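Long-range contact in glucose-6-phosphate isomerase (Chlamydia trachomatis D/UW-3/CX, PDB 6OTU), which catalyses the reversible isomerization of glucose-6-phosphate to fructose-6-phosphate: residues A[312-322]-A[475-486]. Numbering follows the deposited sequence.
Sequences NLPLLSAMLGV and FYEHKFAFQGFC
P314, F475 and F482 bury the most surface where segments 313-322 and 475-486, of helices 313-327 and 466-487, cross at -51°, the segment axes 7.9 Å apart. P314 CD lies near F475 CD1 and its CG near F482 CE2. The pyrrolidine reaches the opposite backbone itself: P314 CB lies 3.5 Å from F475 O and touches H478 CB, and P314 CA comes within 4.5 Å of K479 CA. F475, its CG anti to the backbone N (chi1 171°), swings its ring across to the other helix, where CE1 meets L313 C at 3.4 Å near the ring plane and CZ touches S317 CB. F482 offers a ring face to L315, whose CD1 makes a CH-pi contact 3.7 Å from the ring centroid. N312 is the N-cap of helix 313-327: OD1 accepts from L315 N at 3.0 Å, while ND2 is hydrogen-bonded to T306 O. A318 CB packs 3.6 Å from F482 CB. The extended K479 passes S317 to a salt bridge from NZ to E402 of strand 401-406, and H478 NE2 is hydrogen-bonded to D301 OD1. This buried helix packing of the phosphoglucose isomerase fold, away from the active-site residues, meets strand 54-57 of the mixed sheet through L313 and S317, and helices 65-77 and 80-89 through M319.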
ATOM      1  N   ASN A 312       4.291 -28.370   5.121  1.00 34.16           N
ATOM      2  CA  ASN A 312       5.355 -27.358   5.078  1.00 36.15           C
ATOM      3  C   ASN A 312       4.724 -26.000   4.747  1.00 40.09           C
ATOM      4  O   ASN A 312       4.259 -25.787   3.622  1.00 38.03           O
ATOM      5  CB  ASN A 312       6.418 -27.762   4.040  1.00 32.41           C
ATOM      6  CG  ASN A 312       7.613 -26.794   3.965  1.00 33.73           C
ATOM      7  OD1 ASN A 312       7.453 -25.578   4.094  1.00 35.98           O
ATOM      8  ND2 ASN A 312       8.808 -27.338   3.684  1.00 32.38           N
ATOM      9  N   LEU A 313       4.712 -25.076   5.718  1.00 33.96           N
ATOM     10  CA  LEU A 313       3.986 -23.819   5.530  1.00 39.03           C
ATOM     11  C   LEU A 313       4.529 -22.998   4.362  1.00 38.82           C
ATOM     12  O   LEU A 313       3.776 -22.753   3.405  1.00 36.82           O
ATOM     13  CB  LEU A 313       3.962 -23.044   6.854  1.00 39.23           C
ATOM     14  CG  LEU A 313       3.125 -23.692   7.970  1.00 34.51           C
ATOM     15  CD1 LEU A 313       3.496 -23.129   9.310  1.00 31.27           C
ATOM     16  CD2 LEU A 313       1.619 -23.520   7.709  1.00 31.21           C
ATOM     17  N   PRO A 314       5.808 -22.590   4.331  1.00 36.71           N
ATOM     18  CA  PRO A 314       6.257 -21.767   3.199  1.00 37.40           C
ATOM     19  C   PRO A 314       6.233 -22.493   1.861  1.00 30.24           C
ATOM     20  O   PRO A 314       5.979 -21.853   0.833  1.00 41.40           O
ATOM     21  CB  PRO A 314       7.675 -21.350   3.608  1.00 30.09           C
ATOM     22  CG  PRO A 314       8.120 -22.370   4.560  1.00 30.52           C
ATOM     23  CD  PRO A 314       6.903 -22.828   5.293  1.00 30.66           C
ATOM     24  N   LEU A 315       6.442 -23.808   1.846  1.00 33.89           N
ATOM     25  CA  LEU A 315       6.404 -24.550   0.592  1.00 35.10           C
ATOM     26  C   LEU A 315       4.983 -24.647   0.042  1.00 39.25           C
ATOM     27  O   LEU A 315       4.773 -24.527  -1.168  1.00 40.37           O
ATOM     28  CB  LEU A 315       6.995 -25.949   0.791  1.00 31.50           C
ATOM     29  CG  LEU A 315       7.151 -26.726  -0.519  1.00 31.80           C
ATOM     30  CD1 LEU A 315       7.950 -25.881  -1.512  1.00 31.53           C
ATOM     31  CD2 LEU A 315       7.818 -28.074  -0.285  1.00 32.45           C
ATOM     32  N   LEU A 316       3.999 -24.886   0.913  1.00 30.95           N
ATOM     33  CA  LEU A 316       2.607 -24.910   0.471  1.00 30.92           C
ATOM     34  C   LEU A 316       2.177 -23.540  -0.034  1.00 34.31           C
ATOM     35  O   LEU A 316       1.588 -23.416  -1.112  1.00 37.50           O
ATOM     36  CB  LEU A 316       1.701 -25.366   1.620  1.00 31.17           C
ATOM     37  CG  LEU A 316       0.201 -25.580   1.411  1.00 35.39           C
ATOM     38  CD1 LEU A 316      -0.086 -26.361   0.133  1.00 34.75           C
ATOM     39  CD2 LEU A 316      -0.390 -26.320   2.613  1.00 40.08           C
ATOM     40  N   SER A 317       2.469 -22.494   0.737  1.00 30.08           N
ATOM     41  CA  SER A 317       2.066 -21.159   0.329  1.00 37.30           C
ATOM     42  C   SER A 317       2.717 -20.778  -1.001  1.00 30.82           C
ATOM     43  O   SER A 317       2.055 -20.225  -1.884  1.00 32.15           O
ATOM     44  CB  SER A 317       2.404 -20.164   1.433  1.00 31.45           C
ATOM     45  OG  SER A 317       2.519 -18.860   0.905  1.00 38.18           O
ATOM     46  N   ALA A 318       3.986 -21.156  -1.195  1.00 34.59           N
ATOM     47  CA  ALA A 318       4.653 -20.914  -2.471  1.00 32.51           C
ATOM     48  C   ALA A 318       3.952 -21.636  -3.621  1.00 37.35           C
ATOM     49  O   ALA A 318       3.709 -21.038  -4.676  1.00 34.96           O
ATOM     50  CB  ALA A 318       6.118 -21.333  -2.393  1.00 30.75           C
ATOM     51  N   MET A 319       3.608 -22.923  -3.438  1.00 30.15           N
ATOM     52  CA  MET A 319       3.030 -23.687  -4.548  1.00 30.41           C
ATOM     53  C   MET A 319       1.589 -23.263  -4.840  1.00 32.53           C
ATOM     54  O   MET A 319       1.178 -23.194  -6.010  1.00 34.60           O
ATOM     55  CB  MET A 319       3.108 -25.191  -4.264  1.00 30.97           C
ATOM     56  CG  MET A 319       4.518 -25.693  -4.062  1.00 36.84           C
ATOM     57  SD  MET A 319       5.646 -25.215  -5.388  1.00 39.72           S
ATOM     58  CE  MET A 319       4.929 -26.142  -6.745  1.00 37.36           C
ATOM     59  N   LEU A 320       0.809 -22.950  -3.800  1.00 31.02           N
ATOM     60  CA  LEU A 320      -0.510 -22.354  -4.026  1.00 29.95           C
ATOM     61  C   LEU A 320      -0.395 -21.020  -4.768  1.00 29.53           C
ATOM     62  O   LEU A 320      -1.238 -20.691  -5.612  1.00 30.96           O
ATOM     63  CB  LEU A 320      -1.230 -22.167  -2.692  1.00 29.93           C
ATOM     64  CG  LEU A 320      -1.685 -23.449  -1.977  1.00 36.38           C
ATOM     65  CD1 LEU A 320      -2.089 -23.163  -0.543  1.00 33.03           C
ATOM     66  CD2 LEU A 320      -2.830 -24.115  -2.747  1.00 32.42           C
ATOM     67  N   GLY A 321       0.644 -20.237  -4.476  1.00 29.28           N
ATOM     68  CA  GLY A 321       0.852 -19.008  -5.239  1.00 32.17           C
ATOM     69  C   GLY A 321       1.172 -19.285  -6.697  1.00 29.08           C
ATOM     70  O   GLY A 321       0.670 -18.603  -7.592  1.00 39.85           O
ATOM     71  N   VAL A 322       2.003 -20.303  -6.950  1.00 30.95           N
ATOM     72  CA  VAL A 322       2.345 -20.704  -8.314  1.00 32.19           C
ATOM     73  C   VAL A 322       1.100 -21.187  -9.050  1.00 35.56           C
ATOM     74  O   VAL A 322       0.901 -20.878 -10.233  1.00 36.39           O
ATOM     75  CB  VAL A 322       3.444 -21.789  -8.282  1.00 37.53           C
ATOM     76  CG1 VAL A 322       3.525 -22.540  -9.603  1.00 30.36           C
ATOM     77  CG2 VAL A 322       4.791 -21.198  -7.879  1.00 29.86           C
ATOM     78  N   PHE A 475       8.633 -17.066   7.303  1.00 30.67           N
ATOM     79  CA  PHE A 475       7.647 -17.719   6.457  1.00 30.60           C
ATOM     80  C   PHE A 475       7.620 -17.127   5.058  1.00 40.86           C
ATOM     81  O   PHE A 475       7.661 -17.856   4.064  1.00 37.84           O
ATOM     82  CB  PHE A 475       6.280 -17.592   7.106  1.00 30.72           C
ATOM     83  CG  PHE A 475       5.161 -18.032   6.241  1.00 30.65           C
ATOM     84  CD1 PHE A 475       4.915 -19.384   6.042  1.00 36.11           C
ATOM     85  CD2 PHE A 475       4.314 -17.100   5.655  1.00 34.16           C
ATOM     86  CE1 PHE A 475       3.846 -19.806   5.251  1.00 35.54           C
ATOM     87  CE2 PHE A 475       3.248 -17.507   4.862  1.00 30.20           C
ATOM     88  CZ  PHE A 475       3.005 -18.860   4.668  1.00 38.67           C
ATOM     89  N   TYR A 476       7.531 -15.798   4.968  1.00 29.66           N
ATOM     90  CA  TYR A 476       7.421 -15.156   3.667  1.00 41.90           C
ATOM     91  C   TYR A 476       8.761 -15.143   2.948  1.00 39.23           C
ATOM     92  O   TYR A 476       8.808 -15.288   1.720  1.00 44.03           O
ATOM     93  CB  TYR A 476       6.854 -13.740   3.822  1.00 28.91           C
ATOM     94  CG  TYR A 476       5.342 -13.719   3.747  1.00 28.83           C
ATOM     95  CD1 TYR A 476       4.699 -13.848   2.523  1.00 28.64           C
ATOM     96  CD2 TYR A 476       4.551 -13.621   4.904  1.00 29.03           C
ATOM     97  CE1 TYR A 476       3.317 -13.854   2.439  1.00 31.23           C
ATOM     98  CE2 TYR A 476       3.165 -13.633   4.830  1.00 29.03           C
ATOM     99  CZ  TYR A 476       2.552 -13.746   3.589  1.00 33.46           C
ATOM    100  OH  TYR A 476       1.176 -13.744   3.458  1.00 32.62           O
ATOM    101  N   GLU A 477       9.862 -14.985   3.689  1.00 38.31           N
ATOM    102  CA  GLU A 477      11.181 -15.101   3.069  1.00 38.95           C
ATOM    103  C   GLU A 477      11.310 -16.432   2.341  1.00 36.94           C
ATOM    104  O   GLU A 477      11.746 -16.478   1.190  1.00 29.76           O
ATOM    105  CB  GLU A 477      12.294 -14.942   4.114  1.00 29.86           C
ATOM    106  CG  GLU A 477      12.363 -13.535   4.704  1.00 35.54           C
ATOM    107  CD  GLU A 477      13.500 -13.345   5.692  1.00 42.61           C
ATOM    108  OE1 GLU A 477      14.128 -14.355   6.112  1.00 43.71           O
ATOM    109  OE2 GLU A 477      13.783 -12.172   6.036  1.00 42.22           O
ATOM    110  N   HIS A 478      10.880 -17.523   2.977  1.00 30.90           N
ATOM    111  CA  HIS A 478      11.014 -18.829   2.340  1.00 33.38           C
ATOM    112  C   HIS A 478       9.954 -19.079   1.271  1.00 35.93           C
ATOM    113  O   HIS A 478      10.253 -19.740   0.265  1.00 35.34           O
ATOM    114  CB  HIS A 478      10.998 -19.917   3.409  1.00 31.35           C
ATOM    115  CG  HIS A 478      12.177 -19.816   4.313  1.00 35.97           C
ATOM    116  ND1 HIS A 478      13.418 -19.450   3.841  1.00 36.81           N
ATOM    117  CD2 HIS A 478      12.304 -19.954   5.651  1.00 35.26           C
ATOM    118  CE1 HIS A 478      14.270 -19.403   4.849  1.00 34.36           C
ATOM    119  NE2 HIS A 478      13.620 -19.709   5.957  1.00 36.22           N
ATOM    120  N   LYS A 479       8.734 -18.563   1.457  1.00 33.72           N
ATOM    121  CA  LYS A 479       7.744 -18.595   0.384  1.00 37.99           C
ATOM    122  C   LYS A 479       8.326 -18.046  -0.912  1.00 37.24           C
ATOM    123  O   LYS A 479       8.243 -18.685  -1.965  1.00 31.57           O
ATOM    124  CB  LYS A 479       6.493 -17.794   0.761  1.00 29.56           C
ATOM    125  CG  LYS A 479       5.546 -17.670  -0.428  1.00 29.41           C
ATOM    126  CD  LYS A 479       4.441 -16.666  -0.220  1.00 36.85           C
ATOM    127  CE  LYS A 479       3.406 -16.810  -1.321  1.00 41.27           C
ATOM    128  NZ  LYS A 479       2.504 -15.642  -1.352  1.00 52.08           N
ATOM    129  N   PHE A 480       8.918 -16.853  -0.851  1.00 36.99           N
ATOM    130  CA  PHE A 480       9.424 -16.225  -2.069  1.00 35.70           C
ATOM    131  C   PHE A 480      10.633 -16.979  -2.612  1.00 39.01           C
ATOM    132  O   PHE A 480      10.783 -17.125  -3.832  1.00 35.94           O
ATOM    133  CB  PHE A 480       9.752 -14.758  -1.788  1.00 29.00           C
ATOM    134  CG  PHE A 480       8.554 -13.954  -1.342  1.00 30.02           C
ATOM    135  CD1 PHE A 480       7.340 -14.069  -2.001  1.00 33.12           C
ATOM    136  CD2 PHE A 480       8.637 -13.092  -0.262  1.00 33.60           C
ATOM    137  CE1 PHE A 480       6.223 -13.334  -1.586  1.00 37.39           C
ATOM    138  CE2 PHE A 480       7.523 -12.350   0.153  1.00 35.78           C
ATOM    139  CZ  PHE A 480       6.326 -12.471  -0.506  1.00 30.97           C
ATOM    140  N   ALA A 481      11.490 -17.485  -1.718  1.00 29.89           N
ATOM    141  CA  ALA A 481      12.620 -18.310  -2.140  1.00 31.17           C
ATOM    142  C   ALA A 481      12.151 -19.574  -2.850  1.00 30.63           C
ATOM    143  O   ALA A 481      12.715 -19.967  -3.878  1.00 33.43           O
ATOM    144  CB  ALA A 481      13.494 -18.671  -0.931  1.00 32.34           C
ATOM    145  N   PHE A 482      11.128 -20.240  -2.301  1.00 31.55           N
ATOM    146  CA  PHE A 482      10.628 -21.448  -2.941  1.00 36.43           C
ATOM    147  C   PHE A 482      10.043 -21.119  -4.311  1.00 38.66           C
ATOM    148  O   PHE A 482      10.243 -21.871  -5.273  1.00 36.95           O
ATOM    149  CB  PHE A 482       9.596 -22.144  -2.050  1.00 31.20           C
ATOM    150  CG  PHE A 482      10.190 -23.071  -0.996  1.00 38.56           C
ATOM    151  CD1 PHE A 482      11.132 -24.032  -1.335  1.00 36.89           C
ATOM    152  CD2 PHE A 482       9.771 -22.992   0.333  1.00 31.66           C
ATOM    153  CE1 PHE A 482      11.665 -24.889  -0.377  1.00 32.64           C
ATOM    154  CE2 PHE A 482      10.299 -23.850   1.299  1.00 43.64           C
ATOM    155  CZ  PHE A 482      11.243 -24.799   0.942  1.00 42.32           C
ATOM    156  N   GLN A 483       9.347 -19.984  -4.431  1.00 30.49           N
ATOM    157  CA  GLN A 483       8.812 -19.607  -5.741  1.00 35.17           C
ATOM    158  C   GLN A 483       9.944 -19.334  -6.732  1.00 36.29           C
ATOM    159  O   GLN A 483       9.894 -19.786  -7.882  1.00 31.01           O
ATOM    160  CB  GLN A 483       7.876 -18.400  -5.613  1.00 29.96           C
ATOM    161  CG  GLN A 483       6.662 -18.666  -4.727  1.00 29.85           C
ATOM    162  CD  GLN A 483       5.557 -17.623  -4.824  1.00 45.74           C
ATOM    163  OE1 GLN A 483       4.369 -17.963  -4.775  1.00 44.28           O
ATOM    164  NE2 GLN A 483       5.932 -16.357  -4.949  1.00 29.15           N
ATOM    165  N   GLY A 484      10.986 -18.623  -6.297  1.00 30.54           N
ATOM    166  CA  GLY A 484      12.136 -18.420  -7.165  1.00 30.86           C
ATOM    167  C   GLY A 484      12.814 -19.723  -7.558  1.00 39.18           C
ATOM    168  O   GLY A 484      13.205 -19.899  -8.717  1.00 36.47           O
ATOM    169  N   PHE A 485      12.973 -20.655  -6.596  1.00 36.31           N
ATOM    170  CA  PHE A 485      13.580 -21.957  -6.893  1.00 32.18           C
ATOM    171  C   PHE A 485      12.752 -22.724  -7.909  1.00 35.24           C
ATOM    172  O   PHE A 485      13.297 -23.437  -8.765  1.00 34.59           O
ATOM    173  CB  PHE A 485      13.714 -22.804  -5.622  1.00 32.30           C
ATOM    174  CG  PHE A 485      14.676 -22.256  -4.612  1.00 37.50           C
ATOM    175  CD1 PHE A 485      15.787 -21.539  -5.010  1.00 33.08           C
ATOM    176  CD2 PHE A 485      14.472 -22.479  -3.257  1.00 38.42           C
ATOM    177  CE1 PHE A 485      16.676 -21.044  -4.080  1.00 33.00           C
ATOM    178  CE2 PHE A 485      15.355 -21.983  -2.319  1.00 35.13           C
ATOM    179  CZ  PHE A 485      16.464 -21.263  -2.730  1.00 33.09           C
ATOM    180  N   CYS A 486      11.431 -22.585  -7.821  1.00 33.32           N
ATOM    181  CA  CYS A 486      10.537 -23.277  -8.734  1.00 35.94           C
ATOM    182  C   CYS A 486      10.606 -22.655 -10.132  1.00 40.70           C
ATOM    183  O   CYS A 486      10.802 -23.368 -11.127  1.00 35.69           O
ATOM    184  CB  CYS A 486       9.115 -23.241  -8.177  1.00 32.26           C
ATOM    185  SG  CYS A 486       7.925 -24.176  -9.129  1.00 34.51           S
TER